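Local coordinates for protein endoglucanase (Uncultured bacterium, PDB 3X17) that probably hydrolyses internal beta-1,4-glucosidic bonds of cellulose, acting as a family 9 glycoside hydrolase with an N-terminal Ig-like domain, at residues Ala361-Ala364 with Leu368-Tyr371; Gln306-Leu311 with Phe341-Glu346; Gly383-Val388 with His450-Arg455; Lys299-Ala304 with Trp348-Arg353. All coordinates share one frame; numbering follows the deposited sequence.

Interaction 1 (Ala361-Ala364 with Leu368-Tyr371); sequences ARMA and LPAY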
loop_
_atom_site.group_PDB
_atom_site.type_symbol
_atom_site.label_atom_id
_atom_site.label_comp_id
_atom_site.label_asym_id
_atom_site.label_seq_id
_atom_site.Cartn_x
_atom_site.Cartn_y
_atom_site.Cartn_z
ATOM N N ALA A 361 -28.478 -2.695 -6.003
ATOM C CA ALA A 361 -29.749 -2.326 -5.349
ATOM C C ALA A 361 -30.285 -3.455 -4.469
ATOM O O ALA A 361 -30.745 -3.215 -3.357
ATOM C CB ALA A 361 -30.808 -1.897 -6.402
ATOM N N ARG A 362 -30.161 -4.689 -4.946
ATOM C CA ARG A 362 -30.499 -5.881 -4.163
ATOM C C ARG A 362 -29.701 -5.930 -2.858
ATOM O O ARG A 362 -30.277 -6.107 -1.761
ATOM C CB ARG A 362 -30.262 -7.147 -4.994
ATOM C CG ARG A 362 -30.741 -8.451 -4.351
ATOM C CD ARG A 362 -30.389 -9.700 -5.219
ATOM N NE ARG A 362 -30.086 -9.354 -6.613
ATOM C CZ ARG A 362 -29.137 -9.936 -7.359
ATOM N NH1 ARG A 362 -28.394 -10.925 -6.860
ATOM N NH2 ARG A 362 -28.932 -9.531 -8.613
ATOM N N MET A 363 -28.385 -5.739 -2.965
ATOM C CA MET A 363 -27.548 -5.684 -1.764
ATOM C C MET A 363 -27.934 -4.540 -0.862
ATOM O O MET A 363 -27.864 -4.674 0.349
ATOM C CB MET A 363 -26.051 -5.592 -2.073
ATOM C CG MET A 363 -25.208 -6.270 -0.995
ATOM S SD MET A 363 -23.419 -6.044 -1.159
ATOM C CE MET A 363 -22.980 -7.505 -2.117
ATOM N N ALA A 364 -28.262 -3.395 -1.453
ATOM C CA ALA A 364 -28.618 -2.212 -0.659
ATOM C C ALA A 364 -29.850 -2.475 0.237
ATOM O O ALA A 364 -29.919 -1.976 1.369
ATOM C CB ALA A 364 -28.851 -1.002 -1.553
ATOM N N LEU A 368 -25.280 -3.158 2.785
ATOM C CA LEU A 368 -24.099 -2.920 1.967
ATOM C C LEU A 368 -22.885 -3.458 2.713
ATOM O O LEU A 368 -22.923 -3.598 3.930
ATOM C CB LEU A 368 -23.923 -1.426 1.733
ATOM C CG LEU A 368 -24.995 -0.734 0.900
ATOM C CD1 LEU A 368 -24.873 0.796 1.049
ATOM C CD2 LEU A 368 -24.925 -1.165 -0.551
ATOM N N PRO A 369 -21.800 -3.750 1.985
ATOM C CA PRO A 369 -20.554 -4.202 2.615
ATOM C C PRO A 369 -20.138 -3.189 3.675
ATOM O O PRO A 369 -20.406 -2.001 3.501
ATOM C CB PRO A 369 -19.548 -4.147 1.453
ATOM C CG PRO A 369 -20.365 -4.300 0.223
ATOM C CD PRO A 369 -21.683 -3.647 0.512
ATOM N N ALA A 370 -19.504 -3.629 4.760
ATOM C CA ALA A 370 -18.917 -2.685 5.719
ATOM C C ALA A 370 -17.928 -1.746 5.013
ATOM O O ALA A 370 -17.275 -2.140 4.028
ATOM C CB ALA A 370 -18.220 -3.430 6.885
ATOM N N TYR A 371 -17.898 -0.489 5.468
ATOM C CA TYR A 371 -16.972 0.506 4.956
ATOM C C TYR A 371 -15.673 0.441 5.752
ATOM O O TYR A 371 -15.651 0.659 6.966
ATOM C CB TYR A 371 -17.563 1.934 5.036
ATOM C CG TYR A 371 -16.744 2.958 4.259
ATOM C CD1 TYR A 371 -16.827 3.038 2.886
ATOM C CD2 TYR A 371 -15.822 3.775 4.902
ATOM C CE1 TYR A 371 -16.079 3.957 2.170
ATOM C CE2 TYR A 371 -15.037 4.646 4.202
ATOM C CZ TYR A 371 -15.208 4.777 2.838
ATOM O OH TYR A 371 -14.440 5.675 2.138
#
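The end of helix 354-366 and the loop just after it fold against each other through M363 with P369 and A364 with L368. This is the exit of a helix into its following loop, in the (alpha/alpha)6 barrel of the family 9 catalytic domain. The loop then runs on to helix 381-390, and on the way it carries V377, one of the residues that bind a calcium ion. The side chain of P369 lies about 8 Å from that ion and also touches D338, another residue of the same site.

The contact is apolar and has two parts. In the first, M363 reaches across to the proline ring. The extended chi2, -173°, carries SD to the proline, and the bend at chi3, -93°, turns CE off to one side. The two side chains cross at about a right angle. F341 of helix 337-351 packs on M363, L368 and P369 together and so backs both parts.

In the second, L368 has its CG anti to the carbonyl carbon, chi1 -66°. Its CD2 branch turns back to the helix and lies 3.8 Å from A364 CA. The same methyl is 4.1 Å from A364 CB.

Two carbonyls are held from neighbouring helices. P369 O takes a hydrogen bond from the hydroxyl of Y384, and A364 O one from R401 NH2. Both partners also touch the side chain of L368.

The sulfur meets the CD-CG side of the proline: M363 SD stands 3.4 Å from P369 CD and 3.8 Å from P369 CG.

Interaction 2 (Gln306-Leu311 with Phe341-Glu346); sequences QAWRFL and FWAAVE
W308 on helix 294-312 pushes the six-membered end of its indole against A343 and A344 on helix 337-351. All three residues are buried. The helices belong to the (alpha/alpha)6 barrel of the catalytic domain and do not touch backbone to backbone. The nearest CA atoms, those of W308 and A343, are 7.9 Å apart, and the indole spans the gap.

The tight part is small. W308 CG is anti to its own backbone N, chi1 -174°, which sends the ring outward from its helix. W308 CZ3 lies 4.1 Å from A343 CB, which sits at the ring edge near its plane. The next atom round, W308 CH2, is 3.9 Å from A344 CB. CZ3 also comes obliquely to the backbone at A344 N, at 3.8 Å. Y356 and Y359 of helix 354-366 meet the same indole edge to face.

Around this point the pairing is loose. L311 points toward the other helix, but its side chain stops 5.0 Å from it. On the solvent side of helix 294-312, R309 is exposed. Its NH1 gives a weak hydrogen bond to Q306 OE1, 2.7 Å long but bent to 128°. On the far side of helix 337-351, W342 NE1 gives a similarly bent, weak bond to E346 OE2. The other oxygen of E346, OE1, forms a salt bridge with R287.

Between the segments themselves only carbon-rich surfaces and one peptide nitrogen meet. The join therefore rests on close fit and burial of the indole against small alanines, while the polar bonds run within each helix or to other neighbours.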
loop_
_atom_site.group_PDB
_atom_site.type_symbol
_atom_site.label_atom_id
_atom_site.label_comp_id
_atom_site.label_asym_id
_atom_site.label_seq_id
_atom_site.Cartn_x
_atom_site.Cartn_y
_atom_site.Cartn_z
ATOM N N GLN A 306 -17.039 -11.740 -18.415
ATOM C CA GLN A 306 -17.108 -13.200 -18.418
ATOM C C GLN A 306 -17.018 -13.705 -16.971
ATOM O O GLN A 306 -17.771 -14.571 -16.558
ATOM C CB GLN A 306 -15.961 -13.755 -19.287
ATOM C CG GLN A 306 -15.883 -15.278 -19.412
ATOM C CD GLN A 306 -17.189 -15.891 -19.903
ATOM O OE1 GLN A 306 -17.759 -15.449 -20.906
ATOM N NE2 GLN A 306 -17.710 -16.865 -19.151
ATOM N N ALA A 307 -16.117 -13.112 -16.199
ATOM C CA ALA A 307 -16.053 -13.325 -14.768
ATOM C C ALA A 307 -17.376 -13.051 -14.046
ATOM O O ALA A 307 -17.768 -13.793 -13.156
ATOM C CB ALA A 307 -14.950 -12.474 -14.173
ATOM N N TRP A 308 -18.044 -11.956 -14.381
ATOM C CA TRP A 308 -19.340 -11.713 -13.785
ATOM C C TRP A 308 -20.375 -12.772 -14.206
ATOM O O TRP A 308 -21.261 -13.098 -13.430
ATOM C CB TRP A 308 -19.872 -10.320 -14.110
ATOM C CG TRP A 308 -21.149 -10.042 -13.362
ATOM C CD1 TRP A 308 -22.423 -10.213 -13.814
ATOM C CD2 TRP A 308 -21.256 -9.662 -11.988
ATOM N NE1 TRP A 308 -23.315 -9.907 -12.829
ATOM C CE2 TRP A 308 -22.627 -9.583 -11.687
ATOM C CE3 TRP A 308 -20.318 -9.313 -11.000
ATOM C CZ2 TRP A 308 -23.097 -9.174 -10.434
ATOM C CZ3 TRP A 308 -20.784 -8.919 -9.745
ATOM C CH2 TRP A 308 -22.161 -8.884 -9.467
ATOM N N ARG A 309 -20.284 -13.289 -15.431
ATOM C CA ARG A 309 -21.204 -14.355 -15.855
ATOM C C ARG A 309 -21.017 -15.586 -14.966
ATOM O O ARG A 309 -21.981 -16.156 -14.434
ATOM C CB ARG A 309 -20.949 -14.741 -17.306
ATOM C CG ARG A 309 -21.868 -14.057 -18.294
ATOM C CD ARG A 309 -21.325 -14.166 -19.716
ATOM N NE ARG A 309 -21.175 -12.814 -20.246
ATOM C CZ ARG A 309 -20.133 -12.370 -20.934
ATOM N NH1 ARG A 309 -19.173 -13.196 -21.319
ATOM N NH2 ARG A 309 -20.111 -11.102 -21.323
ATOM N N PHE A 310 -19.759 -15.932 -14.724
ATOM C CA PHE A 310 -19.460 -16.976 -13.755
ATOM C C PHE A 310 -20.054 -16.694 -12.375
ATOM O O PHE A 310 -20.676 -17.571 -11.791
ATOM C CB PHE A 310 -17.961 -17.239 -13.638
ATOM C CG PHE A 310 -17.637 -18.387 -12.738
ATOM C CD1 PHE A 310 -17.641 -19.696 -13.231
ATOM C CD2 PHE A 310 -17.403 -18.179 -11.386
ATOM C CE1 PHE A 310 -17.406 -20.770 -12.383
ATOM C CE2 PHE A 310 -17.123 -19.245 -10.542
ATOM C CZ PHE A 310 -17.151 -20.551 -11.039
ATOM N N LEU A 311 -19.792 -15.510 -11.819
ATOM C CA LEU A 311 -20.334 -15.169 -10.493
ATOM C C LEU A 311 -21.866 -15.214 -10.398
ATOM O O LEU A 311 -22.408 -15.561 -9.363
ATOM C CB LEU A 311 -19.847 -13.798 -10.016
ATOM C CG LEU A 311 -18.348 -13.676 -9.771
ATOM C CD1 LEU A 311 -17.956 -12.213 -9.856
ATOM C CD2 LEU A 311 -18.017 -14.291 -8.391
ATOM N N PHE A 341 -19.868 -6.819 -4.623
ATOM C CA PHE A 341 -20.324 -5.419 -4.632
ATOM C C PHE A 341 -19.370 -4.570 -5.487
ATOM O O PHE A 341 -19.792 -3.872 -6.433
ATOM C CB PHE A 341 -20.374 -4.890 -3.190
ATOM C CG PHE A 341 -20.577 -3.392 -3.080
ATOM C CD1 PHE A 341 -21.850 -2.845 -3.170
ATOM C CD2 PHE A 341 -19.492 -2.538 -2.892
ATOM C CE1 PHE A 341 -22.055 -1.479 -3.024
ATOM C CE2 PHE A 341 -19.689 -1.172 -2.724
ATOM C CZ PHE A 341 -20.977 -0.640 -2.850
ATOM N N TRP A 342 -18.072 -4.668 -5.182
ATOM C CA TRP A 342 -17.071 -3.832 -5.858
ATOM C C TRP A 342 -17.052 -4.103 -7.357
ATOM O O TRP A 342 -17.043 -3.188 -8.168
ATOM C CB TRP A 342 -15.698 -4.060 -5.239
ATOM C CG TRP A 342 -14.575 -3.383 -5.962
ATOM C CD1 TRP A 342 -14.574 -2.124 -6.484
ATOM C CD2 TRP A 342 -13.232 -3.860 -6.061
ATOM N NE1 TRP A 342 -13.329 -1.817 -6.984
ATOM C CE2 TRP A 342 -12.483 -2.869 -6.734
ATOM C CE3 TRP A 342 -12.606 -5.071 -5.723
ATOM C CZ2 TRP A 342 -11.150 -3.072 -7.129
ATOM C CZ3 TRP A 342 -11.291 -5.285 -6.138
ATOM C CH2 TRP A 342 -10.570 -4.274 -6.809
ATOM N N ALA A 343 -17.095 -5.376 -7.723
ATOM C CA ALA A 343 -17.146 -5.744 -9.132
ATOM C C ALA A 343 -18.408 -5.202 -9.804
ATOM O O ALA A 343 -18.335 -4.628 -10.894
ATOM C CB ALA A 343 -17.029 -7.283 -9.297
ATOM N N ALA A 344 -19.560 -5.385 -9.159
ATOM C CA ALA A 344 -20.812 -4.775 -9.655
ATOM C C ALA A 344 -20.723 -3.272 -9.925
ATOM O O ALA A 344 -21.095 -2.809 -11.001
ATOM C CB ALA A 344 -22.010 -5.104 -8.738
ATOM N N VAL A 345 -20.212 -2.516 -8.965
ATOM C CA VAL A 345 -20.027 -1.068 -9.147
ATOM C C VAL A 345 -19.184 -0.772 -10.379
ATOM O O VAL A 345 -19.614 -0.026 -11.253
ATOM C CB VAL A 345 -19.378 -0.413 -7.890
ATOM C CG1 VAL A 345 -18.957 1.030 -8.182
ATOM C CG2 VAL A 345 -20.370 -0.452 -6.717
ATOM N N GLU A 346 -17.984 -1.354 -10.451
ATOM C CA GLU A 346 -17.043 -1.033 -11.547
ATOM C C GLU A 346 -17.601 -1.414 -12.933
ATOM O O GLU A 346 -17.458 -0.675 -13.907
ATOM C CB GLU A 346 -15.686 -1.697 -11.318
ATOM C CG GLU A 346 -15.073 -1.375 -9.958
ATOM C CD GLU A 346 -14.845 0.128 -9.728
ATOM O OE1 GLU A 346 -15.033 0.940 -10.665
ATOM O OE2 GLU A 346 -14.388 0.489 -8.626
#

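Interaction 3 (Gly383-Val388 with His450-Arg455); sequences GYFDYV and HHLEPR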
loop_
_atom_site.group_PDB
_atom_site.type_symbol
_atom_site.label_atom_id
_atom_site.label_comp_id
_atom_site.label_asym_id
_atom_site.label_seq_id
_atom_site.Cartn_x
_atom_site.Cartn_y
_atom_site.Cartn_z
ATOM N N GLY A 383 -15.497 0.714 -4.291
ATOM C CA GLY A 383 -16.797 0.673 -4.932
ATOM C C GLY A 383 -17.638 1.838 -4.437
ATOM O O GLY A 383 -18.281 2.528 -5.226
ATOM N N TYR A 384 -17.657 2.036 -3.120
ATOM C CA TYR A 384 -18.336 3.199 -2.541
ATOM C C TYR A 384 -17.923 4.460 -3.284
ATOM O O TYR A 384 -18.767 5.210 -3.759
ATOM C CB TYR A 384 -17.954 3.357 -1.070
ATOM C CG TYR A 384 -18.810 2.566 -0.123
ATOM C CD1 TYR A 384 -18.578 1.207 0.102
ATOM C CD2 TYR A 384 -19.783 3.202 0.638
ATOM C CE1 TYR A 384 -19.357 0.484 1.028
ATOM C CE2 TYR A 384 -20.528 2.506 1.565
ATOM C CZ TYR A 384 -20.338 1.153 1.743
ATOM O OH TYR A 384 -21.100 0.507 2.694
ATOM N N PHE A 385 -16.613 4.659 -3.420
ATOM C CA PHE A 385 -16.079 5.903 -3.957
ATOM C C PHE A 385 -16.398 6.040 -5.434
ATOM O O PHE A 385 -16.700 7.132 -5.899
ATOM C CB PHE A 385 -14.566 5.995 -3.727
ATOM C CG PHE A 385 -13.984 7.370 -3.998
ATOM C CD1 PHE A 385 -14.183 8.427 -3.090
ATOM C CD2 PHE A 385 -13.279 7.619 -5.168
ATOM C CE1 PHE A 385 -13.708 9.702 -3.369
ATOM C CE2 PHE A 385 -12.747 8.874 -5.422
ATOM C CZ PHE A 385 -12.957 9.924 -4.510
ATOM N N ASP A 386 -16.282 4.942 -6.183
ATOM C CA ASP A 386 -16.405 5.000 -7.641
ATOM C C ASP A 386 -17.867 5.147 -8.044
ATOM O O ASP A 386 -18.199 5.889 -8.971
ATOM C CB ASP A 386 -15.806 3.756 -8.302
ATOM C CG ASP A 386 -14.302 3.858 -8.460
ATOM O OD1 ASP A 386 -13.750 4.939 -8.127
ATOM O OD2 ASP A 386 -13.660 2.849 -8.834
ATOM N N TYR A 387 -18.747 4.470 -7.323
ATOM C CA TYR A 387 -20.174 4.719 -7.457
ATOM C C TYR A 387 -20.577 6.210 -7.260
ATOM O O TYR A 387 -21.179 6.815 -8.149
ATOM C CB TYR A 387 -20.954 3.855 -6.475
ATOM C CG TYR A 387 -22.461 3.911 -6.699
ATOM C CD1 TYR A 387 -23.182 5.086 -6.447
ATOM C CD2 TYR A 387 -23.165 2.775 -7.085
ATOM C CE1 TYR A 387 -24.565 5.134 -6.608
ATOM C CE2 TYR A 387 -24.549 2.803 -7.238
ATOM C CZ TYR A 387 -25.244 3.993 -7.025
ATOM O OH TYR A 387 -26.620 4.017 -7.212
ATOM N N VAL A 388 -20.239 6.771 -6.092
ATOM C CA VAL A 388 -20.454 8.183 -5.791
ATOM C C VAL A 388 -19.827 9.124 -6.840
ATOM O O VAL A 388 -20.517 9.998 -7.366
ATOM C CB VAL A 388 -20.006 8.550 -4.318
ATOM C CG1 VAL A 388 -20.035 10.051 -4.105
ATOM C CG2 VAL A 388 -20.926 7.857 -3.270
ATOM N N HIS A 450 -11.958 13.953 1.930
ATOM C CA HIS A 450 -11.418 15.214 1.447
ATOM C C HIS A 450 -11.835 15.518 0.010
ATOM O O HIS A 450 -12.035 16.678 -0.358
ATOM C CB HIS A 450 -9.893 15.220 1.555
ATOM C CG HIS A 450 -9.260 16.489 1.064
ATOM N ND1 HIS A 450 -9.443 17.705 1.693
ATOM C CD2 HIS A 450 -8.472 16.737 -0.012
ATOM C CE1 HIS A 450 -8.731 18.630 1.071
ATOM N NE2 HIS A 450 -8.174 18.081 0.005
ATOM N N HIS A 451 -11.910 14.485 -0.814
ATOM C CA HIS A 451 -12.237 14.683 -2.207
ATOM C C HIS A 451 -13.725 15.055 -2.385
ATOM O O HIS A 451 -14.081 15.823 -3.292
ATOM C CB HIS A 451 -11.878 13.445 -3.022
ATOM C CG HIS A 451 -12.041 13.633 -4.495
ATOM N ND1 HIS A 451 -13.256 13.470 -5.135
ATOM C CD2 HIS A 451 -11.174 14.065 -5.441
ATOM C CE1 HIS A 451 -13.122 13.769 -6.417
ATOM N NE2 HIS A 451 -11.872 14.149 -6.626
ATOM N N LEU A 452 -14.586 14.519 -1.516
ATOM C CA LEU A 452 -16.029 14.821 -1.582
ATOM C C LEU A 452 -16.349 16.191 -0.975
ATOM O O LEU A 452 -17.284 16.872 -1.396
ATOM C CB LEU A 452 -16.827 13.763 -0.826
ATOM C CG LEU A 452 -16.852 12.325 -1.357
ATOM C CD1 LEU A 452 -17.861 11.599 -0.545
ATOM C CD2 LEU A 452 -17.227 12.271 -2.847
ATOM N N GLU A 453 -15.511 16.597 -0.031
ATOM C CA GLU A 453 -15.790 17.658 0.919
ATOM C C GLU A 453 -14.418 18.136 1.422
ATOM O O GLU A 453 -13.857 17.553 2.362
ATOM C CB GLU A 453 -16.590 17.074 2.083
ATOM C CG GLU A 453 -17.494 18.026 2.825
ATOM C CD GLU A 453 -18.287 17.308 3.933
ATOM O OE1 GLU A 453 -17.710 17.045 5.027
ATOM O OE2 GLU A 453 -19.467 16.959 3.686
ATOM N N PRO A 454 -13.836 19.139 0.743
ATOM C CA PRO A 454 -12.447 19.502 1.074
ATOM C C PRO A 454 -12.329 19.907 2.535
ATOM O O PRO A 454 -13.264 20.485 3.092
ATOM C CB PRO A 454 -12.155 20.681 0.131
ATOM C CG PRO A 454 -13.007 20.360 -1.115
ATOM C CD PRO A 454 -14.290 19.754 -0.521
ATOM N N ARG A 455 -11.247 19.504 3.165
ATOM C CA ARG A 455 -11.130 19.613 4.583
ATOM C C ARG A 455 -9.688 19.491 4.971
ATOM O O ARG A 455 -9.147 18.427 5.037
ATOM C CB ARG A 455 -11.931 18.507 5.198
ATOM C CG ARG A 455 -11.881 18.459 6.656
ATOM C CD ARG A 455 -12.834 17.458 7.122
ATOM N NE ARG A 455 -14.020 18.065 7.662
ATOM C CZ ARG A 455 -14.057 18.593 8.866
ATOM N NH1 ARG A 455 -12.973 18.560 9.595
ATOM N NH2 ARG A 455 -15.150 19.147 9.334
#
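F385 on helix 381-390 reaches H451 with the outer edge of its ring, and it can be followed atom by atom. From CB the ring leaves with CG anti to the backbone N, chi1 -168°. CB and CG carry it across the gap between the helices. CE1 is the first atom to arrive. It lies 4.2 Å from H451 CB, with L452 CD2 a looser neighbour at 4.4 Å. CZ, the tip, goes furthest: it is 3.6 Å from H451 ND1 and 3.8 Å from H451 CG. The pair is an offset edge-to-face contact, with the edge of F385 toward the face of the imidazole. The centroids are 5.5 Å apart and the planes are at 70°.

Segment 383-388 lies in helix 381-390, and 450-452 is the last part of helix 435-452; both helices belong to the (alpha/alpha)6 fold of the family 9 domain. Helix 435-452 also sends F448 to stack on the F385 ring. L200 of helix 184-200 touches both F385 and H451.

One turn on from F385, V388 makes a second, purely aliphatic contact. Its CG1 branch meets L452 CD2 at 3.8 Å, with the two side chains at about a right angle.

After L452 the helix ends, and E453 leaves helical angles. The chain then turns into helix 456-469, with R455 at its N-cap position. R455 N gives H450 ND1 a hydrogen bond of 2.9 Å at 157°, somewhat out of the imidazole plane. The guanidinium of R455 pairs with E457 through a salt bridge and lies in a cation-pi contact with Y458.

Interaction 4 (Lys299-Ala304 with Trp348-Arg353); sequences KALAAA and WVVTGR
L301 on helix 294-312 meets T351 and V350 at the end of helix 337-351, and the direct contact is apolar. One methyl does all of it. L301 CD1 lies 3.7 Å from T351 CG2 and 4.1 Å from V350 CG1. The leucine crosses both partners at a slant. T351 has its hydroxyl between the backbone N and the carbonyl carbon, chi1 73°. This rotation turns the methyl CG2 to the leucine and keeps OG1 for the backbone. L301 also packs on A286 of helix 272-288.

The place is a helix end near the surface of the (alpha/alpha)6 barrel, where helix 337-351 gives way to helix 354-366. G352 makes the break with a positive phi of 79°. R353 follows at the N-cap position of the next helix.

Hydrogen bonds shape this turn. T351 OG1 bonds to L347 O one turn back in its helix. It also accepts from R353 N, at 3.1 Å and a nearly straight 164°, which is an ST turn. Two backbone groups, L347 O and R353 N, thus hold the hydroxyl. G352 N still bonds to W348 O, at 2.7 Å.

Charge adds a further tie. R353 folds back so that one face of its guanidinium covers T351 CB, 3.8 Å below the plane and under its centre. From there R353 NH2 forms a salt bridge with E305 OE2. E305 directly follows A304 on helix 294-312, so the arginine reaches back to the helix that carries L301. R353 NH1 has a long, weak ion pair with E355.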
loop_
_atom_site.group_PDB
_atom_site.type_symbol
_atom_site.label_atom_id
_atom_site.label_comp_id
_atom_site.label_asym_id
_atom_site.label_seq_id
_atom_site.Cartn_x
_atom_site.Cartn_y
_atom_site.Cartn_z
ATOM N N LYS A 299 -10.459 -5.693 -24.039
ATOM C CA LYS A 299 -10.096 -7.011 -23.574
ATOM C C LYS A 299 -10.318 -7.069 -22.066
ATOM O O LYS A 299 -10.832 -8.067 -21.544
ATOM C CB LYS A 299 -8.634 -7.325 -23.919
ATOM C CG LYS A 299 -8.147 -8.723 -23.459
ATOM C CD LYS A 299 -6.627 -8.809 -23.649
ATOM C CE LYS A 299 -6.148 -10.240 -23.790
ATOM N NZ LYS A 299 -4.657 -10.324 -23.624
ATOM N N ALA A 300 -9.953 -5.992 -21.363
ATOM C CA ALA A 300 -10.135 -6.008 -19.919
ATOM C C ALA A 300 -11.627 -6.077 -19.654
ATOM O O ALA A 300 -12.064 -6.825 -18.790
ATOM C CB ALA A 300 -9.495 -4.819 -19.239
ATOM N N LEU A 301 -12.412 -5.411 -20.500
ATOM C CA LEU A 301 -13.859 -5.351 -20.284
ATOM C C LEU A 301 -14.467 -6.700 -20.551
ATOM O O LEU A 301 -15.310 -7.147 -19.785
ATOM C CB LEU A 301 -14.532 -4.281 -21.150
ATOM C CG LEU A 301 -16.071 -4.296 -21.213
ATOM C CD1 LEU A 301 -16.680 -4.064 -19.835
ATOM C CD2 LEU A 301 -16.632 -3.288 -22.268
ATOM N N ALA A 302 -13.988 -7.390 -21.590
ATOM C CA ALA A 302 -14.541 -8.715 -21.928
ATOM C C ALA A 302 -14.288 -9.698 -20.803
ATOM O O ALA A 302 -15.183 -10.452 -20.402
ATOM C CB ALA A 302 -13.964 -9.242 -23.258
ATOM N N ALA A 303 -13.068 -9.660 -20.272
ATOM C CA ALA A 303 -12.691 -10.525 -19.178
ATOM C C ALA A 303 -13.580 -10.272 -17.959
ATOM O O ALA A 303 -14.058 -11.215 -17.320
ATOM C CB ALA A 303 -11.236 -10.295 -18.824
ATOM N N ALA A 304 -13.764 -9.001 -17.608
ATOM C CA ALA A 304 -14.589 -8.650 -16.435
ATOM C C ALA A 304 -16.010 -9.179 -16.613
ATOM O O ALA A 304 -16.624 -9.682 -15.663
ATOM C CB ALA A 304 -14.616 -7.109 -16.180
ATOM N N TRP A 348 -20.895 -1.686 -13.617
ATOM C CA TRP A 348 -21.950 -0.683 -13.788
ATOM C C TRP A 348 -21.404 0.646 -14.313
ATOM O O TRP A 348 -21.994 1.256 -15.212
ATOM C CB TRP A 348 -22.711 -0.441 -12.479
ATOM C CG TRP A 348 -23.780 0.610 -12.646
ATOM C CD1 TRP A 348 -24.813 0.595 -13.559
ATOM C CD2 TRP A 348 -23.849 1.879 -11.992
ATOM N NE1 TRP A 348 -25.536 1.757 -13.479
ATOM C CE2 TRP A 348 -24.962 2.572 -12.539
ATOM C CE3 TRP A 348 -23.124 2.475 -10.959
ATOM C CZ2 TRP A 348 -25.355 3.823 -12.086
ATOM C CZ3 TRP A 348 -23.506 3.733 -10.523
ATOM C CH2 TRP A 348 -24.609 4.393 -11.084
ATOM N N VAL A 349 -20.271 1.079 -13.753
ATOM C CA VAL A 349 -19.710 2.398 -14.053
ATOM C C VAL A 349 -19.267 2.471 -15.495
ATOM O O VAL A 349 -19.510 3.484 -16.157
ATOM C CB VAL A 349 -18.498 2.769 -13.146
ATOM C CG1 VAL A 349 -17.739 3.956 -13.735
ATOM C CG2 VAL A 349 -18.944 3.079 -11.733
ATOM N N VAL A 350 -18.606 1.423 -15.997
ATOM C CA VAL A 350 -18.092 1.450 -17.392
ATOM C C VAL A 350 -19.119 1.034 -18.475
ATOM O O VAL A 350 -19.019 1.467 -19.633
ATOM C CB VAL A 350 -16.768 0.627 -17.533
ATOM C CG1 VAL A 350 -17.000 -0.870 -17.299
ATOM C CG2 VAL A 350 -16.053 0.908 -18.877
ATOM N N THR A 351 -20.095 0.197 -18.116
ATOM C CA THR A 351 -21.087 -0.264 -19.105
ATOM C C THR A 351 -22.435 0.452 -19.006
ATOM O O THR A 351 -23.188 0.463 -19.960
ATOM C CB THR A 351 -21.370 -1.786 -19.039
ATOM O OG1 THR A 351 -22.146 -2.087 -17.866
ATOM C CG2 THR A 351 -20.049 -2.620 -19.056
ATOM N N GLY A 352 -22.797 0.879 -17.803
ATOM C CA GLY A 352 -24.060 1.540 -17.594
ATOM C C GLY A 352 -25.218 0.568 -17.508
ATOM O O GLY A 352 -26.339 0.980 -17.295
ATOM N N ARG A 353 -24.933 -0.731 -17.576
ATOM C CA ARG A 353 -25.985 -1.738 -17.665
ATOM C C ARG A 353 -26.734 -2.019 -16.356
ATOM O O ARG A 353 -26.132 -2.151 -15.255
ATOM C CB ARG A 353 -25.437 -3.026 -18.233
ATOM C CG ARG A 353 -25.744 -3.202 -19.692
ATOM C CD ARG A 353 -25.279 -4.562 -20.152
ATOM N NE ARG A 353 -24.181 -4.358 -21.065
ATOM C CZ ARG A 353 -22.944 -4.783 -20.890
ATOM N NH1 ARG A 353 -22.648 -5.649 -19.936
ATOM N NH2 ARG A 353 -22.037 -4.429 -21.778
#

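All four contacts lie in the family 9 catalytic domain, with its (alpha/alpha)6 barrel. Interactions 2 and 4 join the consecutive helices 294-312 and 337-351, at centres about 9 Å apart, with 2 nested inside the loop closed by 4. Interaction 1 joins helix 354-366 to its following loop. Its centre is about 14 Å from that of interaction 2, and F341 links them. Interaction 3 opens last, joining two helices with 396-418 between them in sequence. It touches interaction 1 through Y384, interaction 4 through Y387 and interaction 2 through D386. Helix 337-351 takes part in interactions 2 and 4, and its residues touch 1 and 3, so the four form one connected region of packing.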